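Local atomic coordinates of uncharacterized protein aq_328 (Aquifex aeolicus, PDB entry 1R4V), a protein that is of unknown function but has an ancestral histone fold and may take part in protein heterodimerization. Residues M23-G28 with L44-I49; A58-L63 with G136-M141; I113-P118 with S129-I134. One frame throughout, in Å; residues are numbered along the deposited sequence. Where two conformers were deposited one is given.

Contact 1: residues M23-G28 with L44-I49. With ZN (zinc ion), chain E.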
HETATM    1  N   MSE A  23      12.738  16.740  12.512  1.00 51.29           N
HETATM    2  CA  MSE A  23      12.668  15.361  12.978  1.00 51.06           C
HETATM    3  C   MSE A  23      11.266  14.946  13.446  1.00 49.10           C
HETATM    4  O   MSE A  23      11.050  13.752  13.703  1.00 48.17           O
HETATM    5  CB  MSE A  23      13.689  15.115  14.095  1.00 53.16           C
HETATM    6  CG  MSE A  23      15.148  15.424  13.721  1.00 59.19           C
HETATM    7 SE   MSE A  23      15.881  14.322  12.270  1.00 73.55          SE
HETATM    8  CE  MSE A  23      15.793  12.524  13.132  1.00 71.36           C
ATOM      9  N   LEU A  24      10.335  15.900  13.558  1.00 46.78           N
ATOM     10  CA  LEU A  24       8.935  15.611  13.914  1.00 45.94           C
ATOM     11  C   LEU A  24       8.080  15.112  12.763  1.00 44.87           C
ATOM     12  O   LEU A  24       7.034  14.512  13.009  1.00 46.52           O
ATOM     13  CB  LEU A  24       8.219  16.806  14.564  1.00 46.09           C
ATOM     14  CG  LEU A  24       8.257  16.846  16.102  1.00 46.59           C
ATOM     15  CD1 LEU A  24       7.388  15.793  16.791  1.00 46.16           C
ATOM     16  CD2 LEU A  24       9.672  16.690  16.578  1.00 46.91           C
ATOM     17  N   ARG A  25       8.491  15.340  11.519  1.00 42.61           N
ATOM     18  CA  ARG A  25       7.733  14.823  10.389  1.00 39.89           C
ATOM     19  C   ARG A  25       7.484  13.343  10.673  1.00 38.18           C
ATOM     20  O   ARG A  25       8.442  12.650  11.030  1.00 36.55           O
ATOM     21  CB  ARG A  25       8.534  14.978   9.105  1.00 39.75           C
ATOM     22  CG  ARG A  25       7.731  14.750   7.843  1.00 38.87           C
ATOM     23  CD  ARG A  25       8.626  14.761   6.634  1.00 37.56           C
ATOM     24  NE  ARG A  25       7.859  14.955   5.413  1.00 37.71           N
ATOM     25  CZ  ARG A  25       8.366  14.866   4.199  1.00 29.83           C
ATOM     26  NH1 ARG A  25       9.632  14.555   4.025  1.00 28.83           N
ATOM     27  NH2 ARG A  25       7.586  15.068   3.155  1.00 35.13           N
ATOM     28  N   PRO A  26       6.249  12.847  10.525  1.00 36.26           N
ATOM     29  CA  PRO A  26       5.968  11.448  10.849  1.00 34.71           C
ATOM     30  C   PRO A  26       7.013  10.532  10.227  1.00 32.37           C
ATOM     31  O   PRO A  26       7.464  10.761   9.110  1.00 28.46           O
ATOM     32  CB  PRO A  26       4.570  11.224  10.263  1.00 34.28           C
ATOM     33  CG  PRO A  26       3.924  12.563  10.314  1.00 34.82           C
ATOM     34  CD  PRO A  26       5.032  13.533  10.048  1.00 35.96           C
ATOM     35  N   LYS A  27       7.415   9.508  10.968  1.00 33.06           N
ATOM     36  CA  LYS A  27       8.474   8.605  10.524  1.00 31.86           C
ATOM     37  C   LYS A  27       8.049   7.847   9.272  1.00 29.25           C
ATOM     38  O   LYS A  27       6.878   7.526   9.115  1.00 27.27           O
ATOM     39  CB  LYS A  27       8.901   7.676  11.662  1.00 33.85           C
ATOM     40  CG  LYS A  27      10.109   8.193  12.454  1.00 37.79           C
ATOM     41  CD  LYS A  27       9.939   9.595  13.041  1.00 44.09           C
ATOM     42  CE  LYS A  27      11.244  10.135  13.640  1.00 46.09           C
ATOM     43  NZ  LYS A  27      12.144  10.859  12.680  1.00 51.66           N
ATOM     44  N   GLY A  28       9.012   7.607   8.388  1.00 27.00           N
ATOM     45  CA  GLY A  28       8.783   7.041   7.069  1.00 27.31           C
ATOM     46  C   GLY A  28       8.592   8.032   5.937  1.00 25.54           C
ATOM     47  O   GLY A  28       9.007   7.725   4.825  1.00 25.80           O
ATOM     48  N   LEU A  44       6.421  14.326  -3.906  1.00 24.84           N
ATOM     49  CA  LEU A  44       5.360  14.331  -2.902  1.00 25.86           C
ATOM     50  C   LEU A  44       5.533  15.452  -1.875  1.00 27.21           C
ATOM     51  O   LEU A  44       6.645  15.915  -1.653  1.00 29.63           O
ATOM     52  CB  LEU A  44       5.388  12.999  -2.138  1.00 25.79           C
ATOM     53  CG  LEU A  44       5.260  11.675  -2.877  1.00 29.15           C
ATOM     54  CD1 LEU A  44       5.576  10.494  -1.944  1.00 30.63           C
ATOM     55  CD2 LEU A  44       3.864  11.564  -3.460  1.00 29.98           C
ATOM     56  N   THR A  45       4.427  15.864  -1.258  1.00 27.80           N
ATOM     57  CA  THR A  45       4.375  16.747  -0.098  1.00 28.26           C
ATOM     58  C   THR A  45       3.709  15.987   1.036  1.00 28.40           C
ATOM     59  O   THR A  45       3.129  14.919   0.794  1.00 26.97           O
ATOM     60  CB  THR A  45       3.527  17.988  -0.367  1.00 28.50           C
ATOM     61  OG1 THR A  45       2.165  17.626  -0.651  1.00 30.19           O
ATOM     62  CG2 THR A  45       3.981  18.705  -1.626  1.00 32.78           C
ATOM     63  N   ASP A  46       3.757  16.531   2.252  1.00 26.62           N
ATOM     64  CA  ASP A  46       3.062  15.917   3.377  1.00 28.68           C
ATOM     65  C   ASP A  46       1.586  15.686   3.025  1.00 28.75           C
ATOM     66  O   ASP A  46       1.072  14.612   3.310  1.00 27.35           O
ATOM     67  CB  ASP A  46       3.164  16.742   4.664  1.00 28.87           C
ATOM     68  CG  ASP A  46       4.561  16.735   5.288  1.00 33.69           C
ATOM     69  OD1 ASP A  46       5.327  15.773   5.092  1.00 36.24           O
ATOM     70  OD2 ASP A  46       5.005  17.656   6.016  1.00 40.79           O
ATOM     71  N   GLU A  47       0.923  16.678   2.423  1.00 28.16           N
ATOM     72  CA  GLU A  47      -0.474  16.584   2.008  1.00 27.42           C
ATOM     73  C   GLU A  47      -0.738  15.421   1.050  1.00 26.11           C
ATOM     74  O   GLU A  47      -1.721  14.676   1.240  1.00 26.11           O
ATOM     75  CB  GLU A  47      -0.940  17.868   1.319  1.00 28.07           C
ATOM     76  CG  GLU A  47      -2.419  17.793   0.941  1.00 31.04           C
ATOM     77  CD  GLU A  47      -2.983  19.062   0.336  1.00 33.74           C
ATOM     78  OE1 GLU A  47      -2.272  19.794  -0.402  1.00 40.83           O
ATOM     79  OE2 GLU A  47      -4.172  19.307   0.621  1.00 45.23           O
ATOM     80  N   THR A  48       0.103  15.270   0.020  1.00 23.15           N
ATOM     81  CA  THR A  48      -0.116  14.194  -0.943  1.00 24.06           C
ATOM     82  C   THR A  48       0.354  12.827  -0.435  1.00 24.12           C
ATOM     83  O   THR A  48      -0.176  11.807  -0.883  1.00 22.05           O
ATOM     84  CB  THR A  48       0.460  14.494  -2.351  1.00 24.00           C
ATOM     85  OG1 THR A  48       1.852  14.867  -2.306  1.00 21.04           O
ATOM     86  CG2 THR A  48      -0.315  15.660  -2.990  1.00 24.08           C
ATOM     87  N   ILE A  49       1.340  12.787   0.462  1.00 22.76           N
ATOM     88  CA  ILE A  49       1.699  11.541   1.143  1.00 23.72           C
ATOM     89  C   ILE A  49       0.527  11.036   1.968  1.00 23.35           C
ATOM     90  O   ILE A  49       0.248   9.838   1.942  1.00 22.36           O
ATOM     91  CB  ILE A  49       2.948  11.679   2.034  1.00 23.41           C
ATOM     92  CG1 ILE A  49       4.192  11.873   1.181  1.00 24.01           C
ATOM     93  CG2 ILE A  49       3.126  10.448   2.961  1.00 23.36           C
ATOM     94  CD1 ILE A  49       5.388  12.469   1.943  1.00 26.54           C
TER
HETATM   95 ZN    ZN E 204       6.725  18.134   6.883  0.50 33.45          ZN
HETATM   96  O   HOH W   1       7.965  16.648   0.622  0.50 27.71           O
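Arg-25 presents the edge of its guanidinium group to Asp-46, whose OD1 lies only 4° out of that plane. The carboxylate does not lie flat against the guanidinium: the two planes are turned 59° apart, and a single oxygen takes both N-H groups. NE of Arg-25 gives the stronger bond, reaching OD1 of Asp-46 at 2.7 Å, close to straight and on the syn lone pair. NH2 of Arg-25 adds a weak, more bent bond to Asp-46 OD1 at 3.1 Å. Obliquely to the guanidinium stands Ile-49, its CD1 3.6 Å from Arg-25 NH2. With CG anti to the backbone N (chi1 -168°) and the chain extended as far as NE, Arg-25 reaches from loop to helix.

While OD1 holds the arginine, OD2 of Asp-46 binds a zinc ion at 2.0 Å, a site shared with Glu-21. Metal and arginine together would probably draw charge out of the carboxylate and fix its rotation. NH1 of Arg-25 is held by Asp-33, and NH2 also makes a weak bond to a water that donates to the carbonyl O of Leu-44.

Thr-45 and Thr-48, which bracket Asp-46 in sequence, form a capping box at the start of helix 46-62: Thr-48 N donates to Thr-45 OG1 at 3.2 Å, and Thr-45 N returns a bond to Thr-48 OG1 at 3.0 Å. Asp-46 follows the N-cap Thr-45, so its carboxylate lies in the first turn, where the helix dipole would probably favour a negative charge.

The salt bridge fastens the loop leading into helix 29-40 to the start of helix 46-62. Phe-29 and Leu-32 of helix 29-40 pack on Ile-49, Met-160 of helix 157-168 touches Thr-48, and Tyr-112 of helix 106-113 lies against Pro-26.

Contact 2: residues A58-L63 with G136-M141; sequences AAFGKL and GGLLLM
Leu-138 turns its CG anti to its own carbonyl carbon (chi1 -73°), and its second torsion (chi2 168°) carries CD1 onward, anti to CA, so the forked end drives into helix 46-62. On the other side Phe-60 has CG anti to the backbone N (chi1 -153°), which turns the ring to one side, so that CB and the root of the ring meet the leucine. The two methyl groups of Leu-138 share the work. CD2 of Leu-138 rests on CB of Ala-59 at 4.0 Å. CD1 of Leu-138 meets CB of Phe-60, also at 4.0 Å, and lies 4.1 Å from Phe-60 CG, oblique to the ring plane. CD1 of Leu-138 also lies 4.4 Å from CD1 of Leu-63, a looser contact. The leucine and phenylalanine side chains cross at about a right angle.

Val-56 touches Leu-138 as well, and Val-56, Ala-59, Phe-60 and Leu-63 follow the i, i+3, i+4, i+7 spacing, the leucine sitting among them much as a knob in a hole. Helices 46-62 and 131-149 are the two longest of the chain, and their meeting near its centre is consistent with paired histone folds, in which the long central helices of the two folds cross. The small side chain of Ala-59 is consistent with the close approach here, CA of Ala-59 lying 7.7 Å from CA of Leu-138.

All four touching residues are buried, and the contact is purely apolar. Leu-90 of helix 88-98 and Phe-171 at the C terminus both pack on Leu-63 and Leu-138, whereas the Phe-60 ring goes on to stack with Phe-115.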
ATOM      1  N   ALA A  58      -6.876   1.967   2.258  1.00 17.64           N
ATOM      2  CA  ALA A  58      -8.156   1.532   1.654  1.00 16.71           C
ATOM      3  C   ALA A  58      -8.049   0.259   0.791  1.00 18.11           C
ATOM      4  O   ALA A  58      -8.799  -0.702   0.956  1.00 16.89           O
ATOM      5  CB  ALA A  58      -8.780   2.669   0.867  1.00 17.43           C
ATOM      6  N   ALA A  59      -7.085   0.259  -0.119  1.00 17.35           N
ATOM      7  CA  ALA A  59      -6.796  -0.845  -1.004  1.00 18.03           C
ATOM      8  C   ALA A  59      -6.432  -2.103  -0.210  1.00 18.18           C
ATOM      9  O   ALA A  59      -6.921  -3.196  -0.529  1.00 17.72           O
ATOM     10  CB  ALA A  59      -5.683  -0.484  -1.962  1.00 18.08           C
ATOM     11  N   PHE A  60      -5.628  -1.943   0.839  1.00 18.98           N
ATOM     12  CA  PHE A  60      -5.203  -3.033   1.716  1.00 19.34           C
ATOM     13  C   PHE A  60      -6.441  -3.681   2.325  1.00 18.33           C
ATOM     14  O   PHE A  60      -6.557  -4.907   2.354  1.00 18.66           O
ATOM     15  CB  PHE A  60      -4.255  -2.509   2.820  1.00 21.15           C
ATOM     16  CG  PHE A  60      -3.283  -3.519   3.367  1.00 23.51           C
ATOM     17  CD1 PHE A  60      -2.065  -3.074   3.870  1.00 25.56           C
ATOM     18  CD2 PHE A  60      -3.538  -4.880   3.393  1.00 25.49           C
ATOM     19  CE1 PHE A  60      -1.146  -3.962   4.386  1.00 30.91           C
ATOM     20  CE2 PHE A  60      -2.621  -5.772   3.914  1.00 25.88           C
ATOM     21  CZ  PHE A  60      -1.426  -5.318   4.407  1.00 28.35           C
ATOM     22  N   GLY A  61      -7.384  -2.871   2.809  1.00 17.25           N
ATOM     23  CA  GLY A  61      -8.634  -3.378   3.359  1.00 18.54           C
ATOM     24  C   GLY A  61      -9.427  -4.179   2.333  1.00 20.27           C
ATOM     25  O   GLY A  61     -10.015  -5.207   2.668  1.00 20.62           O
ATOM     26  N   LYS A  62      -9.460  -3.704   1.089  1.00 18.52           N
ATOM     27  CA  LYS A  62     -10.119  -4.393  -0.036  1.00 19.30           C
ATOM     28  C   LYS A  62      -9.521  -5.753  -0.373  1.00 17.72           C
ATOM     29  O   LYS A  62     -10.212  -6.641  -0.894  1.00 18.02           O
ATOM     30  CB  LYS A  62     -10.162  -3.508  -1.276  1.00 18.96           C
ATOM     31  CG  LYS A  62     -11.169  -2.416  -1.120  1.00 22.31           C
ATOM     32  CD  LYS A  62     -11.343  -1.593  -2.397  1.00 27.88           C
ATOM     33  CE  LYS A  62     -12.700  -1.861  -3.040  1.00 30.74           C
ATOM     34  NZ  LYS A  62     -12.946  -1.030  -4.252  1.00 33.93           N
ATOM     35  N   LEU A  63      -8.262  -5.966  -0.021  1.00 17.44           N
ATOM     36  CA  LEU A  63      -7.667  -7.274  -0.213  1.00 17.67           C
ATOM     37  C   LEU A  63      -8.294  -8.355   0.661  1.00 18.10           C
ATOM     38  O   LEU A  63      -8.139  -9.539   0.370  1.00 19.28           O
ATOM     39  CB  LEU A  63      -6.154  -7.242   0.028  1.00 18.17           C
ATOM     40  CG  LEU A  63      -5.357  -6.315  -0.896  1.00 18.85           C
ATOM     41  CD1 LEU A  63      -3.901  -6.279  -0.502  1.00 21.06           C
ATOM     42  CD2 LEU A  63      -5.508  -6.681  -2.355  1.00 22.09           C
ATOM     43  N   GLY A 136       4.377  -2.428   0.479  1.00 18.98           N
ATOM     44  CA  GLY A 136       5.388  -2.025  -0.481  1.00 19.27           C
ATOM     45  C   GLY A 136       4.949  -2.191  -1.920  1.00 17.19           C
ATOM     46  O   GLY A 136       5.171  -1.296  -2.718  1.00 18.74           O
ATOM     47  N   GLY A 137       4.296  -3.300  -2.245  1.00 16.60           N
ATOM     48  CA  GLY A 137       3.662  -3.518  -3.541  1.00 17.15           C
ATOM     49  C   GLY A 137       2.551  -2.532  -3.866  1.00 16.37           C
ATOM     50  O   GLY A 137       2.421  -2.063  -5.007  1.00 18.45           O
ATOM     51  N   LEU A 138       1.728  -2.222  -2.878  1.00 16.77           N
ATOM     52  CA  LEU A 138       0.659  -1.234  -3.034  1.00 16.20           C
ATOM     53  C   LEU A 138       1.241   0.160  -3.271  1.00 16.13           C
ATOM     54  O   LEU A 138       0.703   0.936  -4.040  1.00 17.72           O
ATOM     55  CB  LEU A 138      -0.280  -1.232  -1.827  1.00 16.75           C
ATOM     56  CG  LEU A 138      -1.225  -2.428  -1.727  1.00 15.14           C
ATOM     57  CD1 LEU A 138      -1.853  -2.430  -0.355  1.00 19.05           C
ATOM     58  CD2 LEU A 138      -2.265  -2.439  -2.868  1.00 20.66           C
ATOM     59  N   LEU A 139       2.358   0.483  -2.637  1.00 16.49           N
ATOM     60  CA  LEU A 139       3.024   1.765  -2.856  1.00 17.44           C
ATOM     61  C   LEU A 139       3.570   1.865  -4.274  1.00 19.46           C
ATOM     62  O   LEU A 139       3.365   2.896  -4.934  1.00 18.47           O
ATOM     63  CB  LEU A 139       4.098   1.997  -1.802  1.00 18.69           C
ATOM     64  CG  LEU A 139       3.582   2.451  -0.440  1.00 18.49           C
ATOM     65  CD1 LEU A 139       4.713   2.212   0.556  1.00 24.78           C
ATOM     66  CD2 LEU A 139       3.161   3.911  -0.443  1.00 21.14           C
ATOM     67  N   LEU A 140       4.213   0.809  -4.768  1.00 18.77           N
ATOM     68  CA  LEU A 140       4.751   0.811  -6.124  1.00 20.52           C
ATOM     69  C   LEU A 140       3.664   0.853  -7.152  1.00 21.70           C
ATOM     70  O   LEU A 140       3.823   1.531  -8.156  1.00 22.69           O
ATOM     71  CB  LEU A 140       5.594  -0.416  -6.428  1.00 20.62           C
ATOM     72  CG  LEU A 140       6.894  -0.479  -5.622  1.00 25.09           C
ATOM     73  CD1 LEU A 140       7.667  -1.682  -6.126  1.00 25.02           C
ATOM     74  CD2 LEU A 140       7.713   0.797  -5.713  1.00 28.73           C
HETATM   75  N   MSE A 141       2.587   0.104  -6.907  1.00 21.53           N
HETATM   76  CA  MSE A 141       1.415   0.206  -7.764  1.00 23.76           C
HETATM   77  C   MSE A 141       0.839   1.614  -7.866  1.00 20.87           C
HETATM   78  O   MSE A 141       0.580   2.099  -8.974  1.00 18.70           O
HETATM   79  CB  MSE A 141       0.353  -0.775  -7.327  1.00 24.19           C
HETATM   80  CG  MSE A 141      -0.810  -0.669  -8.251  1.00 30.85           C
HETATM   81 SE   MSE A 141      -2.295   0.368  -7.411  0.50 35.82          SE
HETATM   82  CE  MSE A 141      -3.671  -0.025  -8.779  0.50 31.07           C
TER

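Contact 3: residues I113-P118 with S129-I134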
ATOM      1  N   ILE A 113      -0.099   3.998   9.305  1.00 25.76           N
ATOM      2  CA  ILE A 113      -1.480   3.876   8.834  1.00 24.50           C
ATOM      3  C   ILE A 113      -2.432   3.192   9.816  1.00 24.57           C
ATOM      4  O   ILE A 113      -3.653   3.319   9.671  1.00 26.09           O
ATOM      5  CB  ILE A 113      -1.574   3.259   7.430  1.00 23.70           C
ATOM      6  CG1 ILE A 113      -1.000   1.840   7.375  1.00 21.71           C
ATOM      7  CG2 ILE A 113      -0.907   4.212   6.437  1.00 27.94           C
ATOM      8  CD1 ILE A 113      -1.449   1.004   6.191  1.00 25.16           C
ATOM      9  N   ALA A 114      -1.895   2.493  10.816  1.00 25.72           N
ATOM     10  CA  ALA A 114      -2.683   1.863  11.871  1.00 25.61           C
ATOM     11  C   ALA A 114      -3.781   1.002  11.231  1.00 25.03           C
ATOM     12  O   ALA A 114      -4.976   1.188  11.478  1.00 24.50           O
ATOM     13  CB  ALA A 114      -3.268   2.899  12.809  1.00 25.54           C
ATOM     14  N   PHE A 115      -3.339   0.060  10.406  1.00 25.26           N
ATOM     15  CA  PHE A 115      -4.238  -0.750   9.600  1.00 25.76           C
ATOM     16  C   PHE A 115      -5.019  -1.754  10.448  1.00 25.83           C
ATOM     17  O   PHE A 115      -4.446  -2.429  11.291  1.00 26.43           O
ATOM     18  CB  PHE A 115      -3.433  -1.486   8.522  1.00 25.98           C
ATOM     19  CG  PHE A 115      -4.257  -2.405   7.681  1.00 23.39           C
ATOM     20  CD1 PHE A 115      -4.039  -3.774   7.697  1.00 26.89           C
ATOM     21  CD2 PHE A 115      -5.267  -1.902   6.884  1.00 25.31           C
ATOM     22  CE1 PHE A 115      -4.814  -4.619   6.917  1.00 27.38           C
ATOM     23  CE2 PHE A 115      -6.044  -2.742   6.095  1.00 23.85           C
ATOM     24  CZ  PHE A 115      -5.820  -4.110   6.127  1.00 23.50           C
ATOM     25  N   ILE A 116      -6.327  -1.828  10.223  1.00 25.55           N
ATOM     26  CA  ILE A 116      -7.227  -2.787  10.868  1.00 27.01           C
ATOM     27  C   ILE A 116      -7.998  -3.448   9.737  1.00 25.74           C
ATOM     28  O   ILE A 116      -8.831  -2.813   9.091  1.00 25.19           O
ATOM     29  CB  ILE A 116      -8.183  -2.066  11.824  1.00 27.63           C
ATOM     30  CG1 ILE A 116      -7.374  -1.371  12.931  1.00 30.56           C
ATOM     31  CG2 ILE A 116      -9.212  -3.038  12.427  1.00 28.28           C
ATOM     32  CD1 ILE A 116      -8.132  -0.293  13.663  1.00 30.75           C
ATOM     33  N   PRO A 117      -7.737  -4.709   9.432  1.00 25.99           N
ATOM     34  CA  PRO A 117      -8.482  -5.325   8.339  1.00 26.45           C
ATOM     35  C   PRO A 117      -9.964  -5.452   8.706  1.00 25.60           C
ATOM     36  O   PRO A 117     -10.290  -5.650   9.879  1.00 25.59           O
ATOM     37  CB  PRO A 117      -7.797  -6.678   8.164  1.00 26.65           C
ATOM     38  CG  PRO A 117      -7.115  -6.930   9.428  1.00 25.82           C
ATOM     39  CD  PRO A 117      -6.756  -5.627  10.022  1.00 27.47           C
ATOM     40  N   PRO A 118     -10.847  -5.312   7.732  1.00 25.58           N
ATOM     41  CA  PRO A 118     -12.290  -5.364   7.978  1.00 25.53           C
ATOM     42  C   PRO A 118     -12.843  -6.784   8.097  1.00 25.35           C
ATOM     43  O   PRO A 118     -13.716  -7.188   7.337  1.00 28.49           O
ATOM     44  CB  PRO A 118     -12.854  -4.635   6.760  1.00 26.60           C
ATOM     45  CG  PRO A 118     -11.867  -4.934   5.639  1.00 26.39           C
ATOM     46  CD  PRO A 118     -10.534  -5.059   6.311  1.00 27.02           C
ATOM     47  N   SER A 129       3.318 -11.050   9.063  1.00 22.87           N
ATOM     48  CA  SER A 129       4.713 -10.895   8.648  1.00 24.28           C
ATOM     49  C   SER A 129       4.900 -10.481   7.200  1.00 24.28           C
ATOM     50  O   SER A 129       5.953  -9.977   6.863  1.00 21.86           O
ATOM     51  CB  SER A 129       5.478 -12.200   8.856  1.00 26.38           C
ATOM     52  OG  SER A 129       5.530 -12.462  10.249  1.00 32.73           O
ATOM     53  N   GLU A 130       3.909 -10.701   6.337  1.00 23.58           N
ATOM     54  CA  GLU A 130       3.971 -10.270   4.933  1.00 23.81           C
ATOM     55  C   GLU A 130       3.416  -8.883   4.675  1.00 21.19           C
ATOM     56  O   GLU A 130       3.434  -8.452   3.532  1.00 19.20           O
ATOM     57  CB  GLU A 130       3.184 -11.231   4.022  1.00 25.30           C
ATOM     58  CG  GLU A 130       3.890 -12.543   3.734  1.00 32.63           C
ATOM     59  CD  GLU A 130       5.260 -12.350   3.086  1.00 42.78           C
ATOM     60  OE1 GLU A 130       5.355 -11.632   2.056  1.00 43.45           O
ATOM     61  OE2 GLU A 130       6.246 -12.925   3.622  1.00 48.95           O
ATOM     62  N   TYR A 131       2.887  -8.204   5.683  1.00 19.76           N
ATOM     63  CA  TYR A 131       2.242  -6.918   5.479  1.00 19.67           C
ATOM     64  C   TYR A 131       3.190  -5.891   4.894  1.00 20.97           C
ATOM     65  O   TYR A 131       2.766  -5.006   4.153  1.00 18.66           O
ATOM     66  CB  TYR A 131       1.686  -6.382   6.795  1.00 18.99           C
ATOM     67  CG  TYR A 131       0.340  -6.864   7.232  1.00 20.74           C
ATOM     68  CD1 TYR A 131      -0.330  -7.929   6.602  1.00 19.31           C
ATOM     69  CD2 TYR A 131      -0.295  -6.232   8.293  1.00 22.61           C
ATOM     70  CE1 TYR A 131      -1.587  -8.359   7.043  1.00 18.01           C
ATOM     71  CE2 TYR A 131      -1.559  -6.636   8.723  1.00 22.92           C
ATOM     72  CZ  TYR A 131      -2.199  -7.685   8.096  1.00 22.71           C
ATOM     73  OH  TYR A 131      -3.424  -8.037   8.581  1.00 21.65           O
ATOM     74  N   ARG A 132       4.472  -5.954   5.245  1.00 20.66           N
ATOM     75  CA  ARG A 132       5.410  -4.990   4.666  1.00 23.51           C
ATOM     76  C   ARG A 132       5.570  -5.164   3.153  1.00 21.97           C
ATOM     77  O   ARG A 132       5.675  -4.190   2.414  1.00 22.02           O
ATOM     78  CB  ARG A 132       6.751  -5.024   5.409  1.00 24.96           C
ATOM     79  CG  ARG A 132       7.560  -6.309   5.254  1.00 27.57           C
ATOM     80  CD  ARG A 132       8.864  -6.284   6.072  1.00 31.24           C
ATOM     81  NE  ARG A 132       9.526  -4.997   5.874  1.00 37.14           N
ATOM     82  CZ  ARG A 132      10.191  -4.660   4.776  1.00 40.29           C
ATOM     83  NH1 ARG A 132      10.734  -3.454   4.715  1.00 39.01           N
ATOM     84  NH2 ARG A 132      10.336  -5.503   3.750  1.00 43.33           N
ATOM     85  N   ASN A 133       5.563  -6.408   2.677  1.00 21.67           N
ATOM     86  CA  ASN A 133       5.653  -6.690   1.250  1.00 21.90           C
ATOM     87  C   ASN A 133       4.378  -6.282   0.532  1.00 19.89           C
ATOM     88  O   ASN A 133       4.441  -5.734  -0.547  1.00 17.52           O
ATOM     89  CB  ASN A 133       5.997  -8.146   1.001  1.00 22.24           C
ATOM     90  CG  ASN A 133       7.373  -8.472   1.548  1.00 28.99           C
ATOM     91  OD1 ASN A 133       8.299  -7.655   1.458  1.00 31.17           O
ATOM     92  ND2 ASN A 133       7.496  -9.641   2.160  1.00 29.01           N
ATOM     93  N   ILE A 134       3.231  -6.531   1.139  1.00 19.62           N
ATOM     94  CA  ILE A 134       1.955  -6.133   0.530  1.00 19.62           C
ATOM     95  C   ILE A 134       1.875  -4.619   0.400  1.00 20.05           C
ATOM     96  O   ILE A 134       1.501  -4.100  -0.660  1.00 19.79           O
ATOM     97  CB  ILE A 134       0.795  -6.684   1.352  1.00 19.13           C
ATOM     98  CG1 ILE A 134       0.810  -8.215   1.272  1.00 20.23           C
ATOM     99  CG2 ILE A 134      -0.527  -6.124   0.845  1.00 20.65           C
ATOM    100  CD1 ILE A 134      -0.150  -8.909   2.219  1.00 22.95           C
TER
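Phe-115 drives the edge of its ring toward the face of Tyr-131 in an offset edge-to-face pair, with centroids 5.8 Å apart and planes at 74°. CD1 of Phe-115 comes nearest, 3.9 Å from CE2 of Tyr-131, which lies in the plane of the phenylalanine ring. Further along, CE1 of Phe-115 is 4.0 Å from Tyr-131 OH. Phe-115 reaches there because its CG is anti to the backbone N (chi1 177°), sending the ring straight out from the loop. In Tyr-131, CG is anti to the carbonyl carbon, and a second torsion near eclipsed (chi2 10°) turns the ring so that its CE2 side meets the Phe-115 edge.

Pro-117 adds a second contact. CG of Pro-117 stands 3.9 Å from Tyr-131 OH, and N of Pro-117 lies 3.8 Å above one face of the Phe-115 ring, toward the rim. Replacing Tyr-131 with an alanine would probably leave the Phe-115 edge without its aromatic partner and open a gap beside Pro-117.

The pairing holds the loop after helix 106-113 against the first turn of helix 131-149. Phe-60 of helix 46-62 adds a third ring, edge-to-face with Tyr-131, while Val-123 of strand 122-123 and Phe-64 pack on both Pro-117 and Tyr-131.

From the N terminus, contact 1 comes first: it closes a short loop holding helix 29-40 and pins the leading segment to the start of helix 46-62. Contact 2 opens on the far part of that same helix and spans 72 residues before closing on helix 131-149. Within this span lies contact 3, a small closure around strand 122-123 and helix 125-128 that ends on the first turn of helix 131-149. Contacts 2 and 3 touch, with Leu-63 CD1 3.6 Å from Ile-134 CG2, and form continuous packing. Contact 1 stays apart, its centre about 19 Å from the centre of either, joined to contact 2 through helix 46-62.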